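PDB 1R0K: 1-deoxy-D-xylulose 5-phosphate reductoisomerase from Zymomonas mobilis, which catalyses the NADPH-dependent rearrangement and reduction of 1-deoxy-D-xylulose 5-phosphate to 2-C-methyl-D-erythritol 4-phosphate in isoprenoid biosynthesis, using a divalent metal ion. Local coordinates for residues D150-A155 and M216-E221; L185-M188 and E194-V197. All blocks are in the same frame, centred on the assembly; numbering follows the deposited sequence.

Contact 1: residues D150-A155 and M216-E221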
# COMPACT_ATOMS: atom_id res chain seq x y z
N ASP B 150 -7.02 9.91 -11.84
CA ASP B 150 -6.44 8.86 -12.68
C ASP B 150 -5.75 7.75 -11.88
O ASP B 150 -5.19 7.99 -10.82
CB ASP B 150 -5.51 9.50 -13.72
CG ASP B 150 -6.27 10.35 -14.73
OD1 ASP B 150 -7.51 10.17 -14.85
OD2 ASP B 150 -5.65 11.19 -15.41
N SER B 151 -5.79 6.54 -12.43
CA SER B 151 -5.25 5.35 -11.79
C SER B 151 -3.90 5.41 -11.10
O SER B 151 -3.79 5.04 -9.94
CB SER B 151 -5.23 4.18 -12.78
OG SER B 151 -6.54 3.85 -13.18
N GLU B 152 -2.87 5.85 -11.81
CA GLU B 152 -1.55 5.92 -11.22
C GLU B 152 -1.45 6.98 -10.13
O GLU B 152 -0.88 6.73 -9.06
CB GLU B 152 -0.50 6.21 -12.30
CG GLU B 152 -0.31 5.12 -13.35
CD GLU B 152 -1.38 5.12 -14.43
OE1 GLU B 152 -2.11 6.13 -14.58
OE2 GLU B 152 -1.47 4.11 -15.16
N HIS B 153 -1.99 8.16 -10.40
CA HIS B 153 -1.92 9.24 -9.43
C HIS B 153 -2.70 8.93 -8.18
O HIS B 153 -2.25 9.25 -7.08
CB HIS B 153 -2.42 10.53 -10.06
CG HIS B 153 -1.64 10.95 -11.26
ND1 HIS B 153 -2.22 11.53 -12.37
CD2 HIS B 153 -0.31 10.85 -11.54
CE1 HIS B 153 -1.29 11.76 -13.28
NE2 HIS B 153 -0.12 11.36 -12.80
N ASN B 154 -3.88 8.33 -8.33
CA ASN B 154 -4.70 8.01 -7.17
C ASN B 154 -4.00 6.92 -6.35
O ASN B 154 -4.03 6.95 -5.12
CB ASN B 154 -6.10 7.55 -7.60
CG ASN B 154 -7.03 7.36 -6.43
OD1 ASN B 154 -7.14 6.26 -5.88
ND2 ASN B 154 -7.69 8.44 -6.02
N ALA B 155 -3.36 5.99 -7.05
CA ALA B 155 -2.64 4.90 -6.39
C ALA B 155 -1.49 5.50 -5.58
O ALA B 155 -1.24 5.11 -4.44
CB ALA B 155 -2.09 3.93 -7.44
N MET B 216 3.78 8.40 -24.56
CA MET B 216 3.69 9.83 -24.27
C MET B 216 2.74 9.97 -23.08
O MET B 216 2.90 10.86 -22.24
CB MET B 216 3.13 10.59 -25.47
CG MET B 216 3.02 12.09 -25.27
SD MET B 216 4.61 12.89 -24.97
CE MET B 216 5.34 12.80 -26.58
N ASN B 217 1.75 9.08 -23.01
CA ASN B 217 0.78 9.12 -21.92
C ASN B 217 1.53 8.99 -20.60
O ASN B 217 1.19 9.66 -19.64
CB ASN B 217 -0.27 8.00 -22.07
CG ASN B 217 0.30 6.60 -21.81
OD1 ASN B 217 1.38 6.25 -22.28
ND2 ASN B 217 -0.45 5.80 -21.06
N LYS B 218 2.56 8.14 -20.57
CA LYS B 218 3.35 7.95 -19.35
C LYS B 218 4.19 9.18 -19.05
O LYS B 218 4.38 9.52 -17.88
CB LYS B 218 4.28 6.74 -19.47
CG LYS B 218 3.63 5.43 -19.12
CD LYS B 218 3.06 5.45 -17.71
CE LYS B 218 1.88 4.50 -17.64
NZ LYS B 218 1.24 4.45 -16.31
N GLY B 219 4.70 9.82 -20.09
CA GLY B 219 5.50 11.01 -19.90
C GLY B 219 4.65 12.11 -19.29
O GLY B 219 5.10 12.84 -18.40
N LEU B 220 3.42 12.23 -19.77
CA LEU B 220 2.51 13.25 -19.26
C LEU B 220 2.12 12.93 -17.82
O LEU B 220 1.97 13.83 -16.99
CB LEU B 220 1.26 13.33 -20.15
CG LEU B 220 1.58 13.64 -21.61
CD1 LEU B 220 0.30 13.60 -22.43
CD2 LEU B 220 2.24 15.00 -21.72
N GLU B 221 1.96 11.65 -17.53
CA GLU B 221 1.62 11.22 -16.18
C GLU B 221 2.74 11.58 -15.22
O GLU B 221 2.50 11.96 -14.08
CB GLU B 221 1.38 9.70 -16.16
CG GLU B 221 0.00 9.32 -16.66
CD GLU B 221 -0.17 7.83 -16.83
OE1 GLU B 221 0.45 7.07 -16.05
OE2 GLU B 221 -0.94 7.41 -17.72
O HOH W 1 -1.54 5.01 -17.92

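Contact 2: residues L185-M188 and E194-V197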
# COMPACT_ATOMS: atom_id res chain seq x y z
N LEU B 185 12.51 -0.53 -32.45
CA LEU B 185 12.40 0.78 -33.07
C LEU B 185 12.23 0.59 -34.56
O LEU B 185 11.46 1.30 -35.20
CB LEU B 185 13.65 1.61 -32.81
CG LEU B 185 13.65 2.61 -31.66
CD1 LEU B 185 15.05 3.18 -31.49
CD2 LEU B 185 12.64 3.72 -31.92
N ALA B 186 12.95 -0.38 -35.11
CA ALA B 186 12.89 -0.65 -36.54
C ALA B 186 11.48 -1.01 -36.98
O ALA B 186 11.00 -0.52 -38.00
CB ALA B 186 13.86 -1.77 -36.92
N GLU B 187 10.80 -1.86 -36.22
CA GLU B 187 9.44 -2.21 -36.61
C GLU B 187 8.52 -1.03 -36.37
O GLU B 187 7.67 -0.71 -37.20
CB GLU B 187 8.92 -3.43 -35.85
CG GLU B 187 7.65 -4.00 -36.50
CD GLU B 187 6.96 -5.07 -35.67
OE1 GLU B 187 7.64 -5.73 -34.86
OE2 GLU B 187 5.74 -5.25 -35.84
N MET B 188 8.68 -0.36 -35.23
CA MET B 188 7.83 0.78 -34.91
C MET B 188 7.84 1.81 -36.05
O MET B 188 6.84 2.47 -36.31
CB MET B 188 8.26 1.43 -33.59
CG MET B 188 7.80 0.66 -32.36
SD MET B 188 7.95 1.57 -30.79
CE MET B 188 9.63 1.20 -30.34
N GLU B 194 -3.74 2.64 -38.62
CA GLU B 194 -4.76 1.61 -38.48
C GLU B 194 -4.37 0.56 -37.44
O GLU B 194 -5.21 0.09 -36.67
CB GLU B 194 -5.03 0.94 -39.83
CG GLU B 194 -5.68 1.88 -40.85
CD GLU B 194 -4.69 2.61 -41.73
OE1 GLU B 194 -3.55 2.87 -41.29
OE2 GLU B 194 -5.06 2.93 -42.88
N ARG B 195 -3.09 0.19 -37.40
CA ARG B 195 -2.64 -0.80 -36.44
C ARG B 195 -2.48 -0.21 -35.05
O ARG B 195 -2.89 -0.81 -34.05
CB ARG B 195 -1.31 -1.41 -36.88
CG ARG B 195 -1.11 -2.83 -36.36
CD ARG B 195 0.07 -2.99 -35.42
NE ARG B 195 1.35 -3.03 -36.11
CZ ARG B 195 2.39 -3.74 -35.71
NH1 ARG B 195 2.31 -4.49 -34.61
NH2 ARG B 195 3.53 -3.70 -36.38
N ALA B 196 -1.89 0.99 -34.99
CA ALA B 196 -1.63 1.67 -33.73
C ALA B 196 -2.84 1.98 -32.85
O ALA B 196 -2.74 2.00 -31.63
CB ALA B 196 -0.87 2.96 -34.00
N VAL B 197 -3.99 2.22 -33.47
CA VAL B 197 -5.18 2.55 -32.70
C VAL B 197 -5.96 1.33 -32.21
O VAL B 197 -6.89 1.47 -31.41
CB VAL B 197 -6.14 3.45 -33.50
CG1 VAL B 197 -5.43 4.73 -33.90
CG2 VAL B 197 -6.63 2.71 -34.74

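Contact 1: residues D150-A155 and M216-E221
E152 and E221 both set CG anti to their own carbonyl carbon (chi1 -66° in E152), but E152 then bends at chi2 while E221 runs on extended, and their side chains cross at about a right angle. They belong to a salt-bridge network with K218 between helices 151-159 and 216-229, in the predicted metal and substrate site of this reductoisomerase. The carboxylate planes are turned 25° from each other, and OE1 of E152 comes within 3.1 Å of OE1 of E221. Both are acceptors, so this pair would probably cost energy without nearby positive charge. K218, long enough to reach in across E152 at about a right angle, supplies it: its NZ bonds the syn side of E221 OE1 at 2.7 Å and reaches E152 OE2 more weakly at 3.0 Å, and NZ also donates to T174 O, its strongest polar partner. One water lies between E152 OE2 and E221 OE2 and donates to both. Gathered carboxylates suit a manganese site, for which D150 is the third predicted ligand. With an alanine in place of E221, K218 is likely to lose its shorter ion pair and the water one acceptor. The histidine suits a join of side chain to backbone, since its ring carries a donor at the far edge: H153 NE2 bonds E221 O at 3.0 Å, nearly straight at 167°, the oxygen lying close to the ring plane.

Contact 2: residues L185-M188 and E194-V197
E187 and R195 meet with their side chains crossing at about a right angle, and they form a surface salt bridge between two short helices, 185-188 and 193-196, joined by a brief connection in the chain. The touch is narrow: R195 NH2 donates to E187 OE2 at 2.8 Å, and the N-H points almost straight at the oxygen, at 170°. From the arginine's side the approach is edge-on, with OE2 in the guanidinium plane. Seen from the glutamate, NH2 arrives on the anti side of OE2 and somewhat above the carboxylate plane. The two flat groups are turned 31° from each other, and the single-oxygen contact differs from the two-pronged pairing in which both carboxylate oxygens face two guanidinium nitrogens; R195 NH1 remains 3.7 Å from E187 OE2.

Reach explains the choice of residues. E187 puts CG anti to its backbone N (chi1 -166°) and continues extended, carrying its carboxylate out to the end of R195. R195 starts toward the partner and bends at chi2 and chi3, which a long flexible chain allows, and it also touches F180. Both residues are exposed, a setting that suits charged ends, which solvent can share. Within the second helix, A196 is small enough to pack against I210 and F336. Beyond the bonded oxygen, E187 CD lies 3.8 Å from R195 NH2, in the guanidinium plane.

Contact 1 is partly buried, its centre about 7 Å from that of the chain, whereas contact 2 lies on the surface, its centre about 25 Å away from the chain's; the centres of the two contacts are about 22 Å apart and they do not touch. The short helices of contact 2 come between the two helices of contact 1 in sequence, but the contacts share no helix. Both rely on glutamate paired with a basic residue. At the predicted active site, acids cluster round a lysine, with a water and a histidine-to-backbone bond adding further links. At the surface, the exposed arginine-glutamate pair is the one direct contact between the two segments.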